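Local coordinates for protein KLLA0E03807p (Kluyveromyces lactis, PDB 3SQI) that probably binds centromeric DNA through this N-terminal part of Ndc10, a platform on which the inner kinetochore of budding yeast is assembled, at residues 118-123 / 356-361; 157-162 / 231-236. One frame throughout, in Å; residues are numbered along the deposited sequence.

In the fold
Both contacts are largely buried and similar in size, but they sit in different parts of the fold and differ in chemistry. The centre of interaction 1 is about 25 Å from the centre of the chain; it joins the loops that follow helices 107-118 and 332-355, and a phenylalanine face and a proline carry it, with no hydrogen bond between the segments. Interaction 2, its centre about 16 Å from the centre of the chain, ties the residues following helix 153-158 to the loop between helices 224-227 and 245-259 through aliphatic side chains and one backbone hydrogen bond, and its nearest atom is about 4 Å from the bound nucleic acid. Helices 133-149 and 198-210 border both.

Interaction 1 of 2, residues 118-123 / 356-361; sequences WNPSTD and FPTHDI
Two helix ends meet here: the Asx turn that follows helix 107-118 meets the ring of Phe356, the first residue beyond helix 332-355. The CB of Phe356 points toward the 118-123 segment, and with CG beside the backbone N (chi1 -57°) one face of its ring lies against Asn119. That face receives Asn119 CA in a CH-pi contact, 3.7 Å from the ring centroid, and Trp118 adds CB at 3.7 Å from Phe356 CE2. Phenylalanine suits the place because a flat apolar face can cover a backbone that is leaving its helix. The amide of Asn119 lies beside the ring near CE1, the planes 11° apart, with OD1 3.5 Å from Phe356 CE1. The same OD1 accepts from Ser121 N at 3.1 Å, the bond of the Asx turn, in which the donor stands above the carbonyl plane; this bond would limit rotation of the amide. Pro120, whose ring needs no polar partner, has CG 3.8 Å from Phe356 CB, and its CB comes 4.0 Å from His359 CA. A type I turn from Phe356 to His359, closed by His359 N to Phe356 O, brings these residues round to the proline. His359 accepts at ND1 from Ile361 N, 3.1 Å away in the ring plane, which probably limits turning of its imidazole, while NE2 comes to the edge of the Trp118 indole. The indole itself bonds through NE1 to Phe195 O and packs on helices 133-149 and 198-210; Pro120 and His359 both touch Cys133 at the start of helix 133-149.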
loop_
_atom_site.group_PDB
_atom_site.type_symbol
_atom_site.label_atom_id
_atom_site.label_comp_id
_atom_site.label_asym_id
_atom_site.label_seq_id
_atom_site.Cartn_x
_atom_site.Cartn_y
_atom_site.Cartn_z
ATOM N N TRP A 118 -15.426 -6.191 -7.210
ATOM C CA TRP A 118 -15.062 -7.546 -7.609
ATOM C C TRP A 118 -16.261 -8.258 -8.240
ATOM O O TRP A 118 -16.111 -8.974 -9.228
ATOM C CB TRP A 118 -14.548 -8.355 -6.412
ATOM C CG TRP A 118 -13.136 -8.031 -6.007
ATOM C CD1 TRP A 118 -12.738 -7.308 -4.920
ATOM C CD2 TRP A 118 -11.939 -8.425 -6.687
ATOM N NE1 TRP A 118 -11.367 -7.224 -4.884
ATOM C CE2 TRP A 118 -10.853 -7.899 -5.959
ATOM C CE3 TRP A 118 -11.680 -9.164 -7.844
ATOM C CZ2 TRP A 118 -9.531 -8.094 -6.349
ATOM C CZ3 TRP A 118 -10.370 -9.355 -8.230
ATOM C CH2 TRP A 118 -9.310 -8.824 -7.484
ATOM N N ASN A 119 -17.451 -8.039 -7.684
ATOM C CA ASN A 119 -18.649 -8.761 -8.117
ATOM C C ASN A 119 -18.903 -8.601 -9.609
ATOM O O ASN A 119 -19.184 -7.500 -10.089
ATOM C CB ASN A 119 -19.863 -8.291 -7.310
ATOM C CG ASN A 119 -21.162 -8.949 -7.748
ATOM O OD1 ASN A 119 -21.169 -9.954 -8.463
ATOM N ND2 ASN A 119 -22.275 -8.380 -7.305
ATOM N N PRO A 120 -18.826 -9.721 -10.345
ATOM C CA PRO A 120 -18.868 -9.729 -11.807
ATOM C C PRO A 120 -20.238 -9.353 -12.339
ATOM O O PRO A 120 -20.327 -8.812 -13.442
ATOM C CB PRO A 120 -18.536 -11.179 -12.148
ATOM C CG PRO A 120 -18.981 -11.947 -10.969
ATOM C CD PRO A 120 -18.674 -11.080 -9.800
ATOM N N SER A 121 -21.291 -9.631 -11.576
ATOM C CA SER A 121 -22.624 -9.243 -12.019
ATOM C C SER A 121 -23.200 -8.118 -11.164
ATOM O O SER A 121 -23.629 -8.327 -10.028
ATOM C CB SER A 121 -23.567 -10.452 -12.043
ATOM O OG SER A 121 -23.406 -11.260 -10.888
ATOM N N THR A 122 -23.223 -6.922 -11.737
ATOM C CA THR A 122 -23.827 -5.779 -11.082
ATOM C C THR A 122 -25.022 -5.362 -11.918
ATOM O O THR A 122 -24.868 -4.764 -12.982
ATOM C CB THR A 122 -22.835 -4.607 -11.000
ATOM O OG1 THR A 122 -22.253 -4.395 -12.293
ATOM C CG2 THR A 122 -21.720 -4.891 -9.968
ATOM N N ASP A 123 -26.212 -5.674 -11.420
ATOM C CA ASP A 123 -27.446 -5.439 -12.160
ATOM C C ASP A 123 -27.933 -4.005 -12.012
ATOM O O ASP A 123 -28.350 -3.371 -12.981
ATOM C CB ASP A 123 -28.523 -6.417 -11.691
ATOM C CG ASP A 123 -27.963 -7.797 -11.403
ATOM O OD1 ASP A 123 -27.818 -8.596 -12.354
ATOM O OD2 ASP A 123 -27.663 -8.081 -10.222
ATOM N N PHE A 356 -17.035 -15.722 -6.769
ATOM C CA PHE A 356 -17.475 -15.261 -8.082
ATOM C C PHE A 356 -16.971 -16.162 -9.214
ATOM O O PHE A 356 -16.094 -15.766 -9.985
ATOM C CB PHE A 356 -16.958 -13.846 -8.341
ATOM C CG PHE A 356 -17.372 -12.844 -7.313
ATOM C CD1 PHE A 356 -18.708 -12.544 -7.116
ATOM C CD2 PHE A 356 -16.418 -12.169 -6.565
ATOM C CE1 PHE A 356 -19.088 -11.601 -6.178
ATOM C CE2 PHE A 356 -16.788 -11.226 -5.623
ATOM C CZ PHE A 356 -18.125 -10.943 -5.427
ATOM N N PRO A 357 -17.546 -17.367 -9.344
ATOM C CA PRO A 357 -17.113 -18.277 -10.407
ATOM C C PRO A 357 -17.462 -17.714 -11.784
ATOM O O PRO A 357 -16.971 -18.198 -12.806
ATOM C CB PRO A 357 -17.903 -19.554 -10.113
ATOM C CG PRO A 357 -19.106 -19.092 -9.382
ATOM C CD PRO A 357 -18.651 -17.934 -8.551
ATOM N N THR A 358 -18.310 -16.692 -11.795
ATOM C CA THR A 358 -18.763 -16.069 -13.032
ATOM C C THR A 358 -17.786 -15.006 -13.537
ATOM O O THR A 358 -18.038 -14.344 -14.543
ATOM C CB THR A 358 -20.153 -15.420 -12.848
ATOM O OG1 THR A 358 -20.117 -14.514 -11.737
ATOM C CG2 THR A 358 -21.208 -16.486 -12.578
ATOM N N HIS A 359 -16.674 -14.841 -12.830
ATOM C CA HIS A 359 -15.726 -13.778 -13.144
ATOM C C HIS A 359 -15.027 -13.994 -14.492
ATOM O O HIS A 359 -14.710 -15.124 -14.857
ATOM C CB HIS A 359 -14.700 -13.641 -12.020
ATOM C CG HIS A 359 -13.923 -12.364 -12.060
ATOM N ND1 HIS A 359 -13.055 -12.051 -13.085
ATOM C CD2 HIS A 359 -13.874 -11.323 -11.197
ATOM C CE1 HIS A 359 -12.508 -10.872 -12.853
ATOM N NE2 HIS A 359 -12.991 -10.406 -11.716
ATOM N N ASP A 360 -14.790 -12.903 -15.217
ATOM C CA ASP A 360 -14.174 -12.953 -16.541
ATOM C C ASP A 360 -12.917 -13.808 -16.566
ATOM O O ASP A 360 -12.666 -14.537 -17.527
ATOM C CB ASP A 360 -13.809 -11.548 -17.033
ATOM C CG ASP A 360 -15.023 -10.700 -17.372
ATOM O OD1 ASP A 360 -16.158 -11.235 -17.385
ATOM O OD2 ASP A 360 -14.829 -9.492 -17.640
ATOM N N ILE A 361 -12.118 -13.705 -15.513
ATOM C CA ILE A 361 -10.846 -14.415 -15.464
ATOM C C ILE A 361 -11.016 -15.913 -15.744
ATOM O O ILE A 361 -10.197 -16.521 -16.432
ATOM C CB ILE A 361 -10.117 -14.200 -14.110
ATOM C CG1 ILE A 361 -8.605 -14.272 -14.303
ATOM C CG2 ILE A 361 -10.596 -15.200 -13.059
ATOM C CD1 ILE A 361 -7.835 -14.302 -13.008
#

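Interaction 2 of 2, residues 157-162 / 231-236; sequences TTVSLK and IPIIRG
In Ile231 CG2 stands anti to the backbone N, which sets it against Leu161, 3.9 Å from Leu161 CG. Ile233 uses the tip of its longer branch instead: CG1 is beside the backbone N (chi1 -54°) and CD1 folds back (chi2 -69°) to lie 3.6 Å from Leu161 CB, and further back Ile233 CG1 passes Val159 CG1 at 4.2 Å. Branched aliphatic residues suit this buried seam, since each isoleucine has two arms of unequal length to fit against its neighbours. The backbones are joined by a nearly straight hydrogen bond from Leu161 N to Ile231 O, 2.8 Å long with an angle of 168° at the hydrogen. It is the one hydrogen bond across a mostly apolar interface and places the leucine CB close beside the accepting carbonyl. Lys162 contributes the methylene part of its chain, CE standing 4.0 Å from Ile231 CG1, while its NZ makes a weak hydrogen bond to Glu229 O. A long aliphatic stem ending in an amine thus serves both neighbours. The residues after helix 153-158 are so held against the loop between helices 224-227 and 245-259, about 4 Å at the nearest atoms from the bound nucleic acid. Leu161 also rests on Tyr206 and Ile231 on Arg209, both of helix 198-210, whereas Val159 meets Trp145 and Ile233 meets Leu141 on helix 133-149.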
loop_
_atom_site.group_PDB
_atom_site.type_symbol
_atom_site.label_atom_id
_atom_site.label_comp_id
_atom_site.label_asym_id
_atom_site.label_seq_id
_atom_site.Cartn_x
_atom_site.Cartn_y
_atom_site.Cartn_z
ATOM N N THR A 157 -0.014 8.970 -11.692
ATOM C CA THR A 157 0.259 8.808 -13.114
ATOM C C THR A 157 1.732 9.014 -13.448
ATOM O O THR A 157 2.169 8.688 -14.551
ATOM C CB THR A 157 -0.571 9.775 -13.980
ATOM O OG1 THR A 157 0.182 10.967 -14.228
ATOM C CG2 THR A 157 -1.885 10.124 -13.297
ATOM N N THR A 158 2.503 9.561 -12.513
ATOM C CA THR A 158 3.932 9.749 -12.783
ATOM C C THR A 158 4.749 8.444 -12.751
ATOM O O THR A 158 5.796 8.342 -13.394
ATOM C CB THR A 158 4.580 10.797 -11.844
ATOM O OG1 THR A 158 5.738 11.353 -12.478
ATOM C CG2 THR A 158 4.990 10.171 -10.518
ATOM N N VAL A 159 4.268 7.447 -12.017
ATOM C CA VAL A 159 5.063 6.244 -11.780
ATOM C C VAL A 159 5.049 5.231 -12.925
ATOM O O VAL A 159 4.000 4.705 -13.295
ATOM C CB VAL A 159 4.667 5.540 -10.458
ATOM C CG1 VAL A 159 3.160 5.517 -10.280
ATOM C CG2 VAL A 159 5.227 4.132 -10.425
ATOM N N SER A 160 6.234 4.960 -13.467
ATOM C CA SER A 160 6.427 3.942 -14.498
ATOM C C SER A 160 6.707 2.595 -13.829
ATOM O O SER A 160 7.671 2.487 -13.082
ATOM C CB SER A 160 7.625 4.330 -15.375
ATOM O OG SER A 160 7.963 3.292 -16.275
ATOM N N LEU A 161 5.906 1.563 -14.099
ATOM C CA LEU A 161 6.091 0.278 -13.399
ATOM C C LEU A 161 7.480 -0.361 -13.570
ATOM O O LEU A 161 7.878 -1.205 -12.754
ATOM C CB LEU A 161 4.958 -0.730 -13.680
ATOM C CG LEU A 161 5.005 -1.916 -14.660
ATOM C CD1 LEU A 161 6.212 -2.770 -14.473
ATOM C CD2 LEU A 161 3.757 -2.776 -14.508
ATOM N N LYS A 162 8.220 0.029 -14.603
ATOM C CA LYS A 162 9.612 -0.388 -14.670
ATOM C C LYS A 162 10.409 0.192 -13.491
ATOM O O LYS A 162 11.450 -0.351 -13.106
ATOM C CB LYS A 162 10.228 -0.004 -16.013
ATOM C CG LYS A 162 9.764 -0.902 -17.160
ATOM C CD LYS A 162 10.496 -0.611 -18.464
ATOM C CE LYS A 162 9.739 0.389 -19.335
ATOM N NZ LYS A 162 10.409 0.609 -20.655
ATOM N N ILE A 231 5.600 2.189 -18.701
ATOM C CA ILE A 231 4.450 1.312 -18.545
ATOM C C ILE A 231 3.623 1.761 -17.356
ATOM O O ILE A 231 4.025 1.561 -16.210
ATOM C CB ILE A 231 4.883 -0.144 -18.314
ATOM C CG1 ILE A 231 5.850 -0.594 -19.412
ATOM C CG2 ILE A 231 3.667 -1.055 -18.243
ATOM C CD1 ILE A 231 5.346 -0.328 -20.813
ATOM N N PRO A 232 2.456 2.367 -17.621
ATOM C CA PRO A 232 1.595 2.913 -16.561
ATOM C C PRO A 232 0.894 1.822 -15.758
ATOM O O PRO A 232 0.492 0.805 -16.326
ATOM C CB PRO A 232 0.569 3.749 -17.336
ATOM C CG PRO A 232 0.527 3.134 -18.684
ATOM C CD PRO A 232 1.919 2.631 -18.964
ATOM N N ILE A 233 0.752 2.038 -14.454
ATOM C CA ILE A 233 0.148 1.041 -13.572
ATOM C C ILE A 233 -1.266 0.656 -14.009
ATOM O O ILE A 233 -1.700 -0.476 -13.804
ATOM C CB ILE A 233 0.123 1.523 -12.113
ATOM C CG1 ILE A 233 1.527 1.935 -11.678
ATOM C CG2 ILE A 233 -0.410 0.429 -11.194
ATOM C CD1 ILE A 233 2.479 0.775 -11.565
ATOM N N ILE A 234 -1.988 1.609 -14.590
ATOM C CA ILE A 234 -3.271 1.314 -15.220
ATOM C C ILE A 234 -3.376 2.106 -16.528
ATOM O O ILE A 234 -3.053 3.293 -16.576
ATOM C CB ILE A 234 -4.498 1.565 -14.271
ATOM C CG1 ILE A 234 -5.006 2.996 -14.352
ATOM C CG2 ILE A 234 -4.174 1.224 -12.822
ATOM C CD1 ILE A 234 -6.109 3.269 -13.352
ATOM N N ARG A 235 -3.792 1.443 -17.601
ATOM C CA ARG A 235 -3.778 2.085 -18.906
ATOM C C ARG A 235 -5.123 2.703 -19.259
ATOM O O ARG A 235 -6.173 2.167 -18.916
ATOM C CB ARG A 235 -3.334 1.110 -20.001
ATOM C CG ARG A 235 -4.252 -0.083 -20.201
ATOM C CD ARG A 235 -4.126 -0.643 -21.617
ATOM N NE ARG A 235 -4.835 0.172 -22.605
ATOM C CZ ARG A 235 -4.801 -0.044 -23.917
ATOM N NH1 ARG A 235 -4.084 -1.041 -24.404
ATOM N NH2 ARG A 235 -5.479 0.737 -24.746
ATOM N N GLY A 236 -5.075 3.849 -19.931
ATOM C CA GLY A 236 -6.261 4.459 -20.505
ATOM C C GLY A 236 -6.432 3.966 -21.928
ATOM O O GLY A 236 -6.044 2.841 -22.247
#